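Local coordinates for protein peruvianin-I (Thevetia peruviana, PDB 6ORM) that probably acts as a cysteine peptidase of the plant latex, built as a six-chain germin-like protein of the cupin family, at residues Asn22-Arg27 / Asn152-Gly157; Tyr117-Arg120 / Leu126-Ile129. One frame throughout, in Å; residues are numbered along the deposited sequence.

Contact 1. Residues Asn22-Arg27 / Asn152-Gly157; sequences NGYPCR and NSQNPG
With CG of Gln-154 set between its own backbone N and carbonyl carbon (chi1 74°) and the chain extended beyond, the carboxamide reaches across to Gly-23 and Tyr-24. With its own CG beside the backbone N (chi1 -71°), Tyr-24 brings CD2 near the amide nitrogen. There, Gln-154 NE2 lies 4.0 Å from Tyr-24 CD2, and the same nitrogen is 4.0 Å from Gly-23 CA. Ring and amide planes are nearly parallel, but a single amide atom approaches, obliquely and without a hydrogen bond; this is loose van der Waals contact, not a stack. Glutamine suits this buried place because both ends of its amide are used: OE1 accepts from the backbone N of Thr-69 and NE2 donates to Asn-68 OD1, which fixes the amide's rotation. Asn-68 also binds the carbonyl of Tyr-24 through ND2, tying both segments to one residue. Gly-23 has backbone angles at which a side chain would be jammed against the preceding carbonyl O. Behind Gln-154, Ser-153 OG accepts from Asn-155 N at 3.1 Å, almost straight at 168°. This ST turn sets the cupin-fold loop between strands 145-151 and 159-162 against the N-terminal loop, which the disulfide Cys-26 to Cys-11 pins.

Contact 2. Residues Tyr117-Arg120 / Leu126-Ile129; sequences YVKR and LFII
Phe-127 and Lys-119 cross at about a right angle, the ring projecting from strand 126-129 toward strand 117-120 and the lysine chain running across its far end. Lys-119 CB and CG both lie 4.1 Å from Phe-127 CE2, approaching the ring obliquely. Phe-127, its chi1 of -167° turning CG away from the backbone N, extends its ring to the facing strand, where CZ comes 3.5 Å from Tyr-117 O, near the ring plane. The carbonyl oxygen would meet the slightly positive C-H rim, probably a weak electrostatic match; no hydrogen bond is formed. Tyr-117 itself offers its backbone here, while its ring turns off to meet Phe-108 and, edge-to-face, Phe-10 and Phe-37 of a neighbouring subunit. Lysine suits its place by having two characters: the methylenes pack on the aromatic ring, and bends at chi2 and chi3 lead the ammonium away, where NZ forms a salt bridge with Asp-35 of that neighbouring subunit. The strands are in different sheets, 116-121 beside 104-109 and 126-129 beside 95-101, and the ring spans the distance. The chemistry implies a largely apolar join between sheets, with the lysine's charge directed to the subunit interface, where its salt bridge probably helps to hold the two chains.

How the contacts relate
Contact 1 is partly buried, in loops, and contact 2 is buried, between strands; they lie on opposite sides of the chain's centre, about 27 Å apart between centres. Along the sequence contact 2 is nested inside the long span of chain, rich in strands, that contact 1 closes. The two hold different elements: residues 22-27 and 152-157 join a loop near the N-terminus to the loop after strand 145-151, whereas 117-120 and 126-129 join two beta sheets. Their chemistry follows: in the loops, a polar amide only grazes a ring and is fixed by hydrogen bonds to Thr-69 and Asn-68, while between strands an aromatic ring packs on lysine methylenes and a backbone carbonyl. Both also border other subunits.

Contact 1. Residues Asn22-Arg27 / Asn152-Gly157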
loop_
_atom_site.group_PDB
_atom_site.type_symbol
_atom_site.label_atom_id
_atom_site.label_comp_id
_atom_site.label_asym_id
_atom_site.label_seq_id
_atom_site.Cartn_x
_atom_site.Cartn_y
_atom_site.Cartn_z
ATOM N N ASN A 22 6.533 -2.431 -14.393
ATOM C CA ASN A 22 6.621 -1.568 -13.227
ATOM C C ASN A 22 7.832 -1.980 -12.405
ATOM O O ASN A 22 7.886 -3.099 -11.886
ATOM C CB ASN A 22 5.344 -1.661 -12.396
ATOM C CG ASN A 22 5.263 -0.580 -11.337
ATOM O OD1 ASN A 22 5.776 0.523 -11.524
ATOM N ND2 ASN A 22 4.618 -0.892 -10.218
ATOM N N GLY A 23 8.813 -1.093 -12.314
ATOM C CA GLY A 23 10.074 -1.453 -11.682
ATOM C C GLY A 23 10.996 -2.123 -12.677
ATOM O O GLY A 23 11.263 -1.585 -13.756
ATOM N N TYR A 24 11.484 -3.309 -12.318
ATOM C CA TYR A 24 12.412 -4.062 -13.149
ATOM C C TYR A 24 12.107 -5.549 -13.058
ATOM O O TYR A 24 11.758 -6.043 -11.975
ATOM C CB TYR A 24 13.870 -3.843 -12.725
ATOM C CG TYR A 24 14.436 -2.484 -13.038
ATOM C CD1 TYR A 24 14.830 -2.154 -14.328
ATOM C CD2 TYR A 24 14.604 -1.538 -12.038
ATOM C CE1 TYR A 24 15.362 -0.910 -14.612
ATOM C CE2 TYR A 24 15.132 -0.297 -12.312
ATOM C CZ TYR A 24 15.509 0.013 -13.600
ATOM O OH TYR A 24 16.038 1.254 -13.867
ATOM N N PRO A 25 12.239 -6.284 -14.159
ATOM C CA PRO A 25 12.331 -7.741 -14.047
ATOM C C PRO A 25 13.596 -8.116 -13.295
ATOM O O PRO A 25 14.533 -7.323 -13.162
ATOM C CB PRO A 25 12.377 -8.228 -15.501
ATOM C CG PRO A 25 12.622 -7.033 -16.337
ATOM C CD PRO A 25 12.361 -5.796 -15.543
ATOM N N CYS A 26 13.622 -9.341 -12.792
ATOM C CA CYS A 26 14.702 -9.751 -11.915
ATOM C C CYS A 26 15.546 -10.843 -12.553
ATOM O O CYS A 26 15.099 -11.580 -13.437
ATOM C CB CYS A 26 14.158 -10.244 -10.573
ATOM S SG CYS A 26 12.912 -9.186 -9.835
ATOM N N ARG A 27 16.790 -10.923 -12.097
ATOM C CA ARG A 27 17.627 -12.078 -12.358
ATOM C C ARG A 27 17.202 -13.236 -11.463
ATOM O O ARG A 27 16.517 -13.055 -10.453
ATOM C CB ARG A 27 19.097 -11.733 -12.149
ATOM C CG ARG A 27 19.546 -10.563 -13.000
ATOM C CD ARG A 27 21.016 -10.280 -12.820
ATOM N NE ARG A 27 21.250 -8.876 -12.508
ATOM C CZ ARG A 27 22.141 -8.453 -11.621
ATOM N NH1 ARG A 27 22.891 -9.326 -10.964
ATOM N NH2 ARG A 27 22.288 -7.158 -11.398
ATOM N N ASN A 152 12.376 6.844 0.455
ATOM C CA ASN A 152 11.612 5.602 0.585
ATOM C C ASN A 152 10.996 5.190 -0.756
ATOM O O ASN A 152 9.788 5.012 -0.905
ATOM C CB ASN A 152 10.553 5.739 1.674
ATOM C CG ASN A 152 9.559 6.851 1.395
ATOM O OD1 ASN A 152 9.896 7.873 0.794
ATOM N ND2 ASN A 152 8.321 6.654 1.835
ATOM N N SER A 153 11.871 5.047 -1.747
ATOM C CA SER A 153 11.511 4.432 -3.016
ATOM C C SER A 153 12.790 3.946 -3.676
ATOM O O SER A 153 13.854 4.541 -3.496
ATOM C CB SER A 153 10.766 5.403 -3.940
ATOM O OG SER A 153 10.505 4.803 -5.199
ATOM N N GLN A 154 12.676 2.861 -4.442
ATOM C CA GLN A 154 13.814 2.417 -5.237
ATOM C C GLN A 154 14.099 3.343 -6.410
ATOM O O GLN A 154 15.175 3.245 -7.008
ATOM C CB GLN A 154 13.586 0.995 -5.748
ATOM C CG GLN A 154 12.586 0.908 -6.880
ATOM C CD GLN A 154 12.415 -0.505 -7.392
ATOM O OE1 GLN A 154 12.053 -1.412 -6.641
ATOM N NE2 GLN A 154 12.677 -0.699 -8.677
ATOM N N ASN A 155 13.173 4.231 -6.751
ATOM C CA ASN A 155 13.329 5.146 -7.874
ATOM C C ASN A 155 12.457 6.371 -7.625
ATOM O O ASN A 155 11.418 6.541 -8.275
ATOM C CB ASN A 155 12.954 4.460 -9.191
ATOM C CG ASN A 155 13.288 5.306 -10.406
ATOM O OD1 ASN A 155 14.203 6.128 -10.372
ATOM N ND2 ASN A 155 12.540 5.114 -11.487
ATOM N N PRO A 156 12.854 7.243 -6.694
ATOM C CA PRO A 156 11.983 8.370 -6.316
ATOM C C PRO A 156 11.711 9.333 -7.454
ATOM O O PRO A 156 10.669 9.998 -7.454
ATOM C CB PRO A 156 12.762 9.056 -5.182
ATOM C CG PRO A 156 13.846 8.089 -4.783
ATOM C CD PRO A 156 14.146 7.272 -5.990
ATOM N N GLY A 157 12.621 9.438 -8.416
ATOM C CA GLY A 157 12.526 10.462 -9.435
ATOM C C GLY A 157 13.045 11.798 -8.941
ATOM O O GLY A 157 13.062 12.062 -7.738
#

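Contact 2. Residues Tyr117-Arg120 / Leu126-Ile129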
loop_
_atom_site.group_PDB
_atom_site.type_symbol
_atom_site.label_atom_id
_atom_site.label_comp_id
_atom_site.label_asym_id
_atom_site.label_seq_id
_atom_site.Cartn_x
_atom_site.Cartn_y
_atom_site.Cartn_z
ATOM N N TYR A 117 9.654 26.141 5.109
ATOM C CA TYR A 117 10.292 25.602 6.306
ATOM C C TYR A 117 11.763 25.387 5.970
ATOM O O TYR A 117 12.099 24.508 5.170
ATOM C CB TYR A 117 9.608 24.310 6.752
ATOM C CG TYR A 117 8.123 24.497 6.974
ATOM C CD1 TYR A 117 7.227 24.418 5.915
ATOM C CD2 TYR A 117 7.619 24.791 8.237
ATOM C CE1 TYR A 117 5.872 24.608 6.107
ATOM C CE2 TYR A 117 6.262 24.981 8.439
ATOM C CZ TYR A 117 5.395 24.888 7.372
ATOM O OH TYR A 117 4.048 25.076 7.568
ATOM N N VAL A 118 12.633 26.187 6.580
ATOM C CA VAL A 118 14.038 26.251 6.195
ATOM C C VAL A 118 14.901 26.305 7.449
ATOM O O VAL A 118 14.555 26.972 8.429
ATOM C CB VAL A 118 14.303 27.468 5.278
ATOM C CG1 VAL A 118 13.853 28.762 5.952
ATOM C CG2 VAL A 118 15.768 27.544 4.875
ATOM N N LYS A 119 16.020 25.586 7.420
ATOM C CA LYS A 119 16.955 25.561 8.533
ATOM C C LYS A 119 18.373 25.468 7.989
ATOM O O LYS A 119 18.606 24.928 6.903
ATOM C CB LYS A 119 16.696 24.383 9.484
ATOM C CG LYS A 119 15.412 24.483 10.292
ATOM C CD LYS A 119 15.446 25.642 11.277
ATOM C CE LYS A 119 16.478 25.424 12.368
ATOM N NZ LYS A 119 16.475 26.537 13.362
ATOM N N ARG A 120 19.314 26.012 8.752
ATOM C CA ARG A 120 20.729 25.810 8.480
ATOM C C ARG A 120 21.162 24.476 9.077
ATOM O O ARG A 120 20.861 24.182 10.238
ATOM C CB ARG A 120 21.554 26.957 9.063
ATOM C CG ARG A 120 23.033 26.919 8.707
ATOM C CD ARG A 120 23.851 26.230 9.789
ATOM N NE ARG A 120 23.701 26.877 11.091
ATOM C CZ ARG A 120 24.608 27.678 11.640
ATOM N NH1 ARG A 120 25.743 27.932 11.004
ATOM N NH2 ARG A 120 24.382 28.222 12.829
ATOM N N LEU A 126 19.792 16.271 10.598
ATOM C CA LEU A 126 18.832 15.629 9.718
ATOM C C LEU A 126 17.731 16.624 9.397
ATOM O O LEU A 126 17.392 17.483 10.216
ATOM C CB LEU A 126 18.221 14.368 10.338
ATOM C CG LEU A 126 19.165 13.246 10.758
ATOM C CD1 LEU A 126 18.384 12.240 11.565
ATOM C CD2 LEU A 126 19.801 12.593 9.540
ATOM N N PHE A 127 17.183 16.500 8.194
ATOM C CA PHE A 127 16.082 17.343 7.752
ATOM C C PHE A 127 15.195 16.498 6.855
ATOM O O PHE A 127 15.696 15.830 5.945
ATOM C CB PHE A 127 16.603 18.581 7.013
ATOM C CG PHE A 127 15.563 19.647 6.798
ATOM C CD1 PHE A 127 14.791 19.657 5.647
ATOM C CD2 PHE A 127 15.368 20.645 7.737
ATOM C CE1 PHE A 127 13.839 20.640 5.439
ATOM C CE2 PHE A 127 14.417 21.630 7.536
ATOM C CZ PHE A 127 13.651 21.627 6.387
ATOM N N ILE A 128 13.889 16.520 7.109
ATOM C CA ILE A 128 12.937 15.654 6.419
ATOM C C ILE A 128 12.143 16.482 5.415
ATOM O O ILE A 128 11.640 17.563 5.746
ATOM C CB ILE A 128 12.012 14.922 7.412
ATOM C CG1 ILE A 128 11.068 13.975 6.666
ATOM C CG2 ILE A 128 11.241 15.902 8.295
ATOM C CD1 ILE A 128 11.765 12.759 6.076
ATOM N N ILE A 129 12.068 15.992 4.184
ATOM C CA ILE A 129 11.304 16.600 3.098
ATOM C C ILE A 129 10.112 15.694 2.800
ATOM O O ILE A 129 10.307 14.542 2.391
ATOM C CB ILE A 129 12.163 16.799 1.839
ATOM C CG1 ILE A 129 13.224 17.874 2.067
ATOM C CG2 ILE A 129 11.292 17.152 0.640
ATOM C CD1 ILE A 129 14.607 17.413 1.718
#